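Local coordinates for 4-methyl-5(B-hydroxyethyl)-thiazole monophosphate biosynthesis enzyme (Vibrio cholerae O1 biovar El Tor, PDB 3OT1), which is of unknown function but belongs to the DJ-1/PfpI family and may take part in making the thiazole phosphate precursor of thiamine, at residues S145-R148 and V149-Y152; P163-A166 and L167-A170. One frame throughout, in Å; residues are numbered along the deposited sequence.

Along the chain, contact 1 comes first. It lies where the loop after helix 113-119 runs into strand 149-152, an outermost strand of the main sheet within this chain. The chain then returns antiparallel through strand 157-160. Contact 2 follows in the loop after that strand, where helix 166-178 begins. Both are local, and each joins two segments that follow one another without a gap. They lie in series, neither enclosing nor crossing the other, with centres about 12 Å apart. One ion pair links them: Arg148 NH2 meets Glu168 OE2 at 2.9 Å, as a salt bridge. Val149 also packs on helix 166-178. Together these pairings tie the sheet edge to the helix that follows the hairpin.

Contact 1 (S145-R148 and V149-Y152); sequences SRQR and VCYY
Ser145 and Gln147 face Cys150 side by side, and the thiol lies against both. Cys150 SG is 3.6 Å from Ser145 CB and 3.5 Å from Gln147 OE1. The thiol swings anti to the backbone N of Cys150 (chi1 174°), which places it beside these two groups. In the conformer of Gln147 described, one of two, Ser145 OG donates to its OE1 in the carbonyl plane; the 2.5 Å separation is very short, so its exact length is doubtful. The same hydroxyl accepts from Gln147 N at 3.0 Å, an ST turn that tightens the loop just before the strand. This loop leads into strand 149-152 at an outer edge of the main DJ-1/PfpI sheet, paired antiparallel with strand 157-160. In this conformer Gln147 NE2 gives a hydrogen to a water 2.8 Å away, and the water links the loop to Tyr151 N, also a donor. Gln147 CB lies 3.4 Å from Val149 O. Val149 turns its branches from the Gln147 side: CG2 lies 3.4 Å from Arg148 C, and the side chain packs on Leu158 and Ala172. Arg148 bends at chi3 (69°), and its guanidinium binds Glu168 and backbone of the other subunit.

Contact 2 (P163-A166 and L167-A170); sequences PGTA and LEFA
Phe169 CB rests against two carbonyl oxygens of 163-166, 3.3 Å from Thr165 O and 3.4 Å from Ala166 O. With CG anti to the backbone nitrogen (chi1 167°), the ring leaves the segment and packs against Ala108 and Ile110 of strand 106-110, with Ile28 and Leu158 also around it. Ala166 O lies at the ring edge, near the ring plane. This is the tight side. Phe169 N donates to Thr165 O at 2.9 Å, and Ala170 N to Ala166 O over an equal distance. Ala170 CB rests 3.5 Å from Ala166 O. Thr165 OG1 turns back to Ser160 and Gly162 N.

The Glu168 side is more open. Its side chain touches 163-166 through CB and OE2, though the carboxylate is held from outside. The extended chain brings OE2 back past the Thr165 backbone, 3.6 Å from Thr165 CA. OE2 also accepts from Gln196 NE2, beside its salt bridge to Arg148, and the two partners fix the position of the carboxylate. A water also enters the turn: it donates to Pro163 O and accepts from Leu167 N. Gly164 makes backbone hydrogen bonds to the other subunit. The i+4 to i backbone bonds are those of an alpha-helix, here in its first turn after strand 157-160 of the DJ-1/PfpI fold.

Contact 1 (S145-R148 and V149-Y152)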
# COMPACT_ATOMS: atom_id res chain seq x y z
N SER A 145 -5.06 6.69 22.51
CA SER A 145 -3.67 6.87 22.21
C SER A 145 -3.52 7.69 20.92
O SER A 145 -4.28 7.47 19.95
CB SER A 145 -3.03 5.52 21.99
OG SER A 145 -1.70 5.67 21.55
N ARG A 146 -2.53 8.57 20.88
CA ARG A 146 -2.15 9.28 19.66
C ARG A 146 -0.86 8.73 19.07
O ARG A 146 -0.27 9.34 18.19
CB ARG A 146 -2.00 10.78 19.92
CG ARG A 146 -3.33 11.44 20.27
CD ARG A 146 -3.19 12.89 20.71
NE ARG A 146 -4.51 13.49 20.91
CZ ARG A 146 -5.26 13.30 21.99
NH1 ARG A 146 -6.44 13.89 22.07
NH2 ARG A 146 -4.84 12.54 22.99
N GLN A 147 -0.44 7.56 19.54
CA GLN A 147 0.67 6.88 18.89
C GLN A 147 0.28 6.48 17.48
O GLN A 147 -0.87 6.12 17.22
CB GLN A 147 1.04 5.61 19.63
CG GLN A 147 1.54 5.78 21.03
CD GLN A 147 1.33 4.51 21.79
OE1 GLN A 147 0.23 4.23 22.27
NE2 GLN A 147 2.36 3.71 21.84
N ARG A 148 1.25 6.52 16.58
CA ARG A 148 1.03 6.02 15.22
C ARG A 148 0.66 4.54 15.24
O ARG A 148 -0.19 4.13 14.45
CB ARG A 148 2.28 6.25 14.36
CG ARG A 148 2.56 7.73 14.10
CD ARG A 148 3.86 7.94 13.36
NE ARG A 148 3.81 7.47 12.00
CZ ARG A 148 3.26 8.13 10.98
NH1 ARG A 148 2.73 9.33 11.15
NH2 ARG A 148 3.30 7.58 9.78
N VAL A 149 1.29 3.76 16.13
CA VAL A 149 0.98 2.36 16.37
C VAL A 149 0.88 2.17 17.89
O VAL A 149 1.80 2.50 18.61
CB VAL A 149 2.07 1.44 15.80
CG1 VAL A 149 1.77 -0.03 16.08
CG2 VAL A 149 2.26 1.65 14.29
N CYS A 150 -0.26 1.67 18.34
CA CYS A 150 -0.55 1.46 19.75
C CYS A 150 -0.78 -0.02 20.05
O CYS A 150 -1.69 -0.65 19.48
CB CYS A 150 -1.80 2.25 20.13
SG CYS A 150 -2.38 1.95 21.84
N TYR A 151 0.03 -0.61 20.93
CA TYR A 151 -0.17 -1.96 21.40
C TYR A 151 -0.67 -1.94 22.84
O TYR A 151 -0.08 -1.27 23.69
CB TYR A 151 1.13 -2.77 21.31
CG TYR A 151 0.93 -4.20 21.76
CD1 TYR A 151 -0.06 -4.99 21.18
CD2 TYR A 151 1.71 -4.78 22.76
CE1 TYR A 151 -0.28 -6.30 21.56
CE2 TYR A 151 1.51 -6.12 23.13
CZ TYR A 151 0.50 -6.86 22.53
OH TYR A 151 0.24 -8.15 22.88
N TYR A 152 -1.77 -2.64 23.08
CA TYR A 152 -2.35 -2.79 24.41
C TYR A 152 -2.31 -4.29 24.77
O TYR A 152 -3.15 -5.08 24.35
CB TYR A 152 -3.77 -2.23 24.43
CG TYR A 152 -4.38 -2.23 25.80
CD1 TYR A 152 -3.90 -1.39 26.79
CD2 TYR A 152 -5.43 -3.09 26.11
CE1 TYR A 152 -4.45 -1.39 28.06
CE2 TYR A 152 -5.98 -3.08 27.38
CZ TYR A 152 -5.49 -2.24 28.34
OH TYR A 152 -6.06 -2.25 29.60
O HOH W 1 2.03 0.99 22.32

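Contact 2 (P163-A166 and L167-A170)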
# COMPACT_ATOMS: atom_id res chain seq x y z
N PRO A 163 -3.43 5.29 6.29
CA PRO A 163 -2.64 4.79 5.19
C PRO A 163 -1.13 4.94 5.44
O PRO A 163 -0.36 4.03 5.16
CB PRO A 163 -3.13 5.63 4.00
CG PRO A 163 -4.55 5.92 4.32
CD PRO A 163 -4.54 6.15 5.81
N GLY A 164 -0.74 6.10 5.95
CA GLY A 164 0.66 6.41 6.18
C GLY A 164 1.29 5.74 7.38
O GLY A 164 2.50 5.86 7.57
N THR A 165 0.49 5.02 8.18
CA THR A 165 1.02 4.19 9.27
C THR A 165 0.89 2.70 9.00
O THR A 165 1.26 1.90 9.85
CB THR A 165 0.35 4.54 10.64
OG1 THR A 165 -1.01 4.09 10.61
CG2 THR A 165 0.45 6.03 10.97
N ALA A 166 0.38 2.31 7.83
CA ALA A 166 0.05 0.93 7.60
C ALA A 166 1.29 0.02 7.57
O ALA A 166 1.25 -1.10 8.06
CB ALA A 166 -0.78 0.76 6.33
N LEU A 167 2.38 0.50 6.96
CA LEU A 167 3.61 -0.28 6.95
C LEU A 167 4.16 -0.46 8.37
O LEU A 167 4.54 -1.56 8.78
CB LEU A 167 4.59 0.42 6.03
CG LEU A 167 5.90 -0.27 5.78
CD1 LEU A 167 5.70 -1.73 5.46
CD2 LEU A 167 6.66 0.45 4.66
N GLU A 168 4.18 0.63 9.15
CA GLU A 168 4.61 0.57 10.54
C GLU A 168 3.76 -0.42 11.32
O GLU A 168 4.28 -1.20 12.12
CB GLU A 168 4.48 1.96 11.18
CG GLU A 168 5.47 2.96 10.64
CD GLU A 168 4.97 4.38 10.83
OE1 GLU A 168 5.04 4.88 11.96
OE2 GLU A 168 4.47 4.98 9.87
N PHE A 169 2.46 -0.41 11.09
CA PHE A 169 1.51 -1.31 11.75
C PHE A 169 1.78 -2.76 11.39
O PHE A 169 1.82 -3.63 12.27
CB PHE A 169 0.11 -0.84 11.30
CG PHE A 169 -1.04 -1.78 11.58
CD1 PHE A 169 -1.57 -1.92 12.85
CD2 PHE A 169 -1.69 -2.40 10.54
CE1 PHE A 169 -2.69 -2.66 13.06
CE2 PHE A 169 -2.81 -3.17 10.75
CZ PHE A 169 -3.30 -3.31 12.02
N ALA A 170 1.89 -3.07 10.09
CA ALA A 170 2.13 -4.44 9.66
C ALA A 170 3.47 -4.97 10.20
O ALA A 170 3.56 -6.13 10.62
CB ALA A 170 2.06 -4.54 8.15
O HOH W 2 2.37 3.12 5.38